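Local coordinates for protein YcaO (Methanopyrus kandleri, PDB 6CIB) that binds ADP and magnesium in a YcaO-type nucleotide site and probably takes part in ATP-dependent thioamidation of a peptide backbone, at residues V349-T352 against G353-E356; G278-P282 against E283-R287. All blocks are in the same frame, centred on the assembly; numbering follows the deposited sequence.

In the fold
Both contacts are local, each made within one unbroken run of the chain, and both belong to the YcaO domain. Contact 2 comes first in the sequence and contact 1 follows. Their centres are 32 Å apart and their nearest atoms about 18 Å, with no touch between them. Contact 1 is buried at the end of strand 346-351, near, but not in, the nucleotide site. The side chain of Arg350 lies about 8 Å from those of Leu148, which binds magnesium here, and Glu164, a magnesium ligand in another structure of this protein. It is about 11 Å from the bound magnesium ion and about 13 Å from ADP. Contact 2 is the start of helix 282-288 at the surface, away from these sites.

Contact 1. Residues V349-T352 against G353-E356; sequences VRVT and GASE
Arg350 has CG anti to its carbonyl carbon (chi1 -47°) and bends at chi2 and chi3, which brings its guanidinium up to the Glu356 carboxylate. The Glu356 chain runs extended beyond CG to meet it. Between them lies a type I beta turn, Val351 to Ala354, that ends strand 346-351 of the antiparallel sheet. The salt bridge is end-on and two-pronged. Arg350 NH1 reaches Glu356 OE2 at 2.8 Å, and Arg350 NH2 reaches Glu356 OE1 at 2.8 Å. Both oxygens use their syn lone pairs, and the guanidinium and carboxylate planes are 19° apart, nearly coplanar. Glu131 is a second acid partner of Arg350 NH2, and Asn146 donates to Glu356 OE2. With an alanine here instead of Arg350, the buried Glu356 carboxylate would probably lose this two-nitrogen grip and keep Asn146 and the weaker partners His144 and Arg363, while Glu131 would lose its mate. The turn is closed by Ala354 N to Val351 O at 3.1 Å. Val351 CB packs on Ala354 CB at 3.8 Å, and both side chains touch Val165 of helix 154-177. A water links strand to carboxylate: it accepts from Val351 N at 2.9 Å and donates to Glu356 OE2 at 3.1 Å.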
loop_
_atom_site.group_PDB
_atom_site.type_symbol
_atom_site.label_atom_id
_atom_site.label_comp_id
_atom_site.label_asym_id
_atom_site.label_seq_id
_atom_site.Cartn_x
_atom_site.Cartn_y
_atom_site.Cartn_z
ATOM N N VAL A 349 -0.643 2.567 10.157
ATOM C CA VAL A 349 -0.856 1.213 10.675
ATOM C C VAL A 349 0.490 0.516 10.683
ATOM O O VAL A 349 1.192 0.504 9.665
ATOM C CB VAL A 349 -1.869 0.420 9.815
ATOM C CG1 VAL A 349 -1.974 -1.037 10.274
ATOM C CG2 VAL A 349 -3.234 1.095 9.860
ATOM N N ARG A 350 0.860 -0.015 11.844
ATOM C CA ARG A 350 2.043 -0.861 11.974
ATOM C C ARG A 350 1.614 -2.230 12.499
ATOM O O ARG A 350 0.807 -2.319 13.429
ATOM C CB ARG A 350 3.093 -0.247 12.923
ATOM C CG ARG A 350 3.428 1.234 12.725
ATOM C CD ARG A 350 4.017 1.558 11.355
ATOM N NE ARG A 350 5.320 0.928 11.137
ATOM C CZ ARG A 350 5.619 0.137 10.111
ATOM N NH1 ARG A 350 4.717 -0.122 9.167
ATOM N NH2 ARG A 350 6.842 -0.384 10.019
ATOM N N VAL A 351 2.148 -3.285 11.895
ATOM C CA VAL A 351 1.956 -4.648 12.402
ATOM C C VAL A 351 3.355 -5.129 12.796
ATOM O O VAL A 351 4.227 -5.302 11.928
ATOM C CB VAL A 351 1.241 -5.557 11.366
ATOM C CG1 VAL A 351 1.000 -6.955 11.919
ATOM C CG2 VAL A 351 -0.092 -4.945 10.941
ATOM N N THR A 352 3.564 -5.318 14.105
ATOM C CA THR A 352 4.927 -5.378 14.691
ATOM C C THR A 352 5.826 -6.500 14.200
ATOM O O THR A 352 7.047 -6.347 14.186
ATOM C CB THR A 352 4.931 -5.394 16.234
ATOM O OG1 THR A 352 4.239 -6.558 16.700
ATOM C CG2 THR A 352 4.286 -4.129 16.805
ATOM N N GLY A 353 5.225 -7.615 13.791
ATOM C CA GLY A 353 5.981 -8.742 13.236
ATOM C C GLY A 353 5.660 -9.082 11.788
ATOM O O GLY A 353 6.027 -10.162 11.323
ATOM N N ALA A 354 4.974 -8.182 11.076
ATOM C CA ALA A 354 4.779 -8.337 9.619
ATOM C C ALA A 354 6.082 -8.017 8.913
ATOM O O ALA A 354 6.819 -7.132 9.345
ATOM C CB ALA A 354 3.664 -7.440 9.104
ATOM N N SER A 355 6.378 -8.748 7.844
ATOM C CA SER A 355 7.636 -8.538 7.132
ATOM C C SER A 355 7.578 -7.304 6.241
ATOM O O SER A 355 6.587 -7.070 5.548
ATOM C CB SER A 355 8.000 -9.749 6.286
ATOM O OG SER A 355 9.317 -9.592 5.773
ATOM N N GLU A 356 8.656 -6.523 6.285
ATOM C CA GLU A 356 8.843 -5.381 5.404
ATOM C C GLU A 356 10.188 -5.500 4.667
ATOM O O GLU A 356 10.811 -4.497 4.304
ATOM C CB GLU A 356 8.692 -4.065 6.180
ATOM C CG GLU A 356 7.281 -3.835 6.725
ATOM C CD GLU A 356 7.141 -2.593 7.582
ATOM O OE1 GLU A 356 8.100 -2.213 8.291
ATOM O OE2 GLU A 356 6.040 -2.000 7.571
HETATM O O HOH W 1 4.087 -3.213 9.701
#

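Contact 2. Residues G278-P282 against E283-R287; sequences GKLTP and ERLKR
Leu280 and Thr281 pack against the first turn of helix 282-288, with Thr281 at the N-cap position and Pro282 as the first helical residue. The Thr281 side chain makes no capping bond; its carbonyl O and its methyl make the contacts with the helix.

Two backbone hydrogen bonds begin the helical ladder. Leu285 N donates to Thr281 O at 2.9 Å. Lys286 N donates to Pro282 O at 3.1 Å. The Pro282 ring fits here because its nitrogen, which has no hydrogen to give, falls in the first turn.

The charged pairs lie within the helix or reach outside it. Lys286 NZ forms a salt bridge with Glu224, while its pairing with Glu283 OE2 is long, at 4.0 Å.

The apolar contacts come from the two branches of Leu280 and the methyl of Thr281. CD1 of Leu280 meets the aliphatic CG of Arg284 at 3.6 Å. CD2 of Leu280 meets CD1 of Leu285 at 4.0 Å, the two side chains crossing at about a right angle. Leu285 has CG anti to its backbone N (chi1 -169°), which puts CD1 within reach of Leu280 CD2. The Leu285 side chain also touches Val228 in a neighbouring loop. Pro282 rests on Met231. The methyl CG2 of Thr281 lies 3.7 Å from Arg284 CB.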
loop_
_atom_site.group_PDB
_atom_site.type_symbol
_atom_site.label_atom_id
_atom_site.label_comp_id
_atom_site.label_asym_id
_atom_site.label_seq_id
_atom_site.Cartn_x
_atom_site.Cartn_y
_atom_site.Cartn_z
ATOM N N GLY A 278 24.901 -0.898 -13.685
ATOM C CA GLY A 278 24.793 -0.687 -15.130
ATOM C C GLY A 278 23.470 -1.215 -15.656
ATOM O O GLY A 278 22.840 -2.076 -15.022
ATOM N N LYS A 279 23.060 -0.702 -16.820
ATOM C CA LYS A 279 21.747 -0.991 -17.398
ATOM C C LYS A 279 21.551 -2.460 -17.758
ATOM O O LYS A 279 22.306 -3.052 -18.535
ATOM C CB LYS A 279 21.462 -0.101 -18.609
ATOM C CG LYS A 279 19.983 0.022 -18.933
ATOM C CD LYS A 279 19.782 0.417 -20.378
ATOM C CE LYS A 279 18.358 0.864 -20.627
ATOM N NZ LYS A 279 18.246 1.436 -21.992
ATOM N N LEU A 280 20.501 -3.025 -17.186
ATOM C CA LEU A 280 20.145 -4.404 -17.395
ATOM C C LEU A 280 19.417 -4.589 -18.726
ATOM O O LEU A 280 18.805 -3.655 -19.270
ATOM C CB LEU A 280 19.272 -4.850 -16.226
ATOM C CG LEU A 280 19.499 -6.128 -15.419
ATOM C CD1 LEU A 280 20.933 -6.633 -15.413
ATOM C CD2 LEU A 280 19.026 -5.850 -14.000
ATOM N N THR A 281 19.500 -5.805 -19.247
ATOM C CA THR A 281 18.743 -6.201 -20.419
ATOM C C THR A 281 17.390 -6.808 -19.958
ATOM O O THR A 281 17.320 -7.354 -18.844
ATOM C CB THR A 281 19.619 -7.154 -21.276
ATOM O OG1 THR A 281 19.537 -6.794 -22.652
ATOM C CG2 THR A 281 19.275 -8.588 -21.082
ATOM N N PRO A 282 16.319 -6.707 -20.793
ATOM C CA PRO A 282 15.036 -7.330 -20.411
ATOM C C PRO A 282 15.145 -8.823 -20.086
ATOM O O PRO A 282 14.541 -9.279 -19.105
ATOM C CB PRO A 282 14.145 -7.108 -21.641
ATOM C CG PRO A 282 14.714 -5.895 -22.301
ATOM C CD PRO A 282 16.191 -5.937 -22.053
ATOM N N GLU A 283 15.921 -9.566 -20.880
ATOM C CA GLU A 283 16.049 -11.014 -20.666
ATOM C C GLU A 283 16.847 -11.371 -19.403
ATOM O O GLU A 283 16.539 -12.370 -18.738
ATOM C CB GLU A 283 16.598 -11.725 -21.911
ATOM C CG GLU A 283 16.184 -13.194 -22.041
ATOM C CD GLU A 283 14.675 -13.425 -22.135
ATOM O OE1 GLU A 283 14.007 -12.793 -22.985
ATOM O OE2 GLU A 283 14.152 -14.257 -21.359
ATOM N N ARG A 284 17.848 -10.557 -19.069
ATOM C CA ARG A 284 18.563 -10.739 -17.802
ATOM C C ARG A 284 17.714 -10.369 -16.578
ATOM O O ARG A 284 17.800 -11.037 -15.541
ATOM C CB ARG A 284 19.920 -10.021 -17.763
ATOM C CG ARG A 284 20.581 -10.125 -16.392
ATOM C CD ARG A 284 22.008 -10.612 -16.427
ATOM N NE ARG A 284 22.146 -12.061 -16.618
ATOM C CZ ARG A 284 22.682 -12.913 -15.737
ATOM N NH1 ARG A 284 23.149 -12.497 -14.562
ATOM N NH2 ARG A 284 22.754 -14.201 -16.039
ATOM N N LEU A 285 16.909 -9.313 -16.694
ATOM C CA LEU A 285 15.973 -8.974 -15.614
ATOM C C LEU A 285 15.053 -10.157 -15.322
ATOM O O LEU A 285 14.886 -10.528 -14.159
ATOM C CB LEU A 285 15.199 -7.676 -15.894
ATOM C CG LEU A 285 14.378 -7.095 -14.722
ATOM C CD1 LEU A 285 15.182 -6.933 -13.435
ATOM C CD2 LEU A 285 13.710 -5.785 -15.122
ATOM N N LYS A 286 14.511 -10.761 -16.384
ATOM C CA LYS A 286 13.729 -12.006 -16.307
ATOM C C LYS A 286 14.451 -13.118 -15.545
ATOM O O LYS A 286 13.858 -13.747 -14.666
ATOM C CB LYS A 286 13.384 -12.523 -17.710
ATOM C CG LYS A 286 12.024 -12.125 -18.241
ATOM C CD LYS A 286 11.686 -12.874 -19.524
ATOM C CE LYS A 286 11.129 -14.267 -19.257
ATOM N NZ LYS A 286 10.302 -14.746 -20.399
ATOM N N ARG A 287 15.719 -13.353 -15.899
ATOM C CA ARG A 287 16.542 -14.398 -15.275
ATOM C C ARG A 287 16.851 -14.148 -13.805
ATOM O O ARG A 287 16.875 -15.092 -13.012
ATOM C CB ARG A 287 17.839 -14.624 -16.057
ATOM C CG ARG A 287 17.686 -15.667 -17.145
ATOM C CD ARG A 287 18.986 -15.944 -17.880
ATOM N NE ARG A 287 18.750 -16.930 -18.933
ATOM C CZ ARG A 287 18.391 -16.643 -20.184
ATOM N NH1 ARG A 287 18.240 -15.383 -20.583
ATOM N NH2 ARG A 287 18.187 -17.628 -21.048
#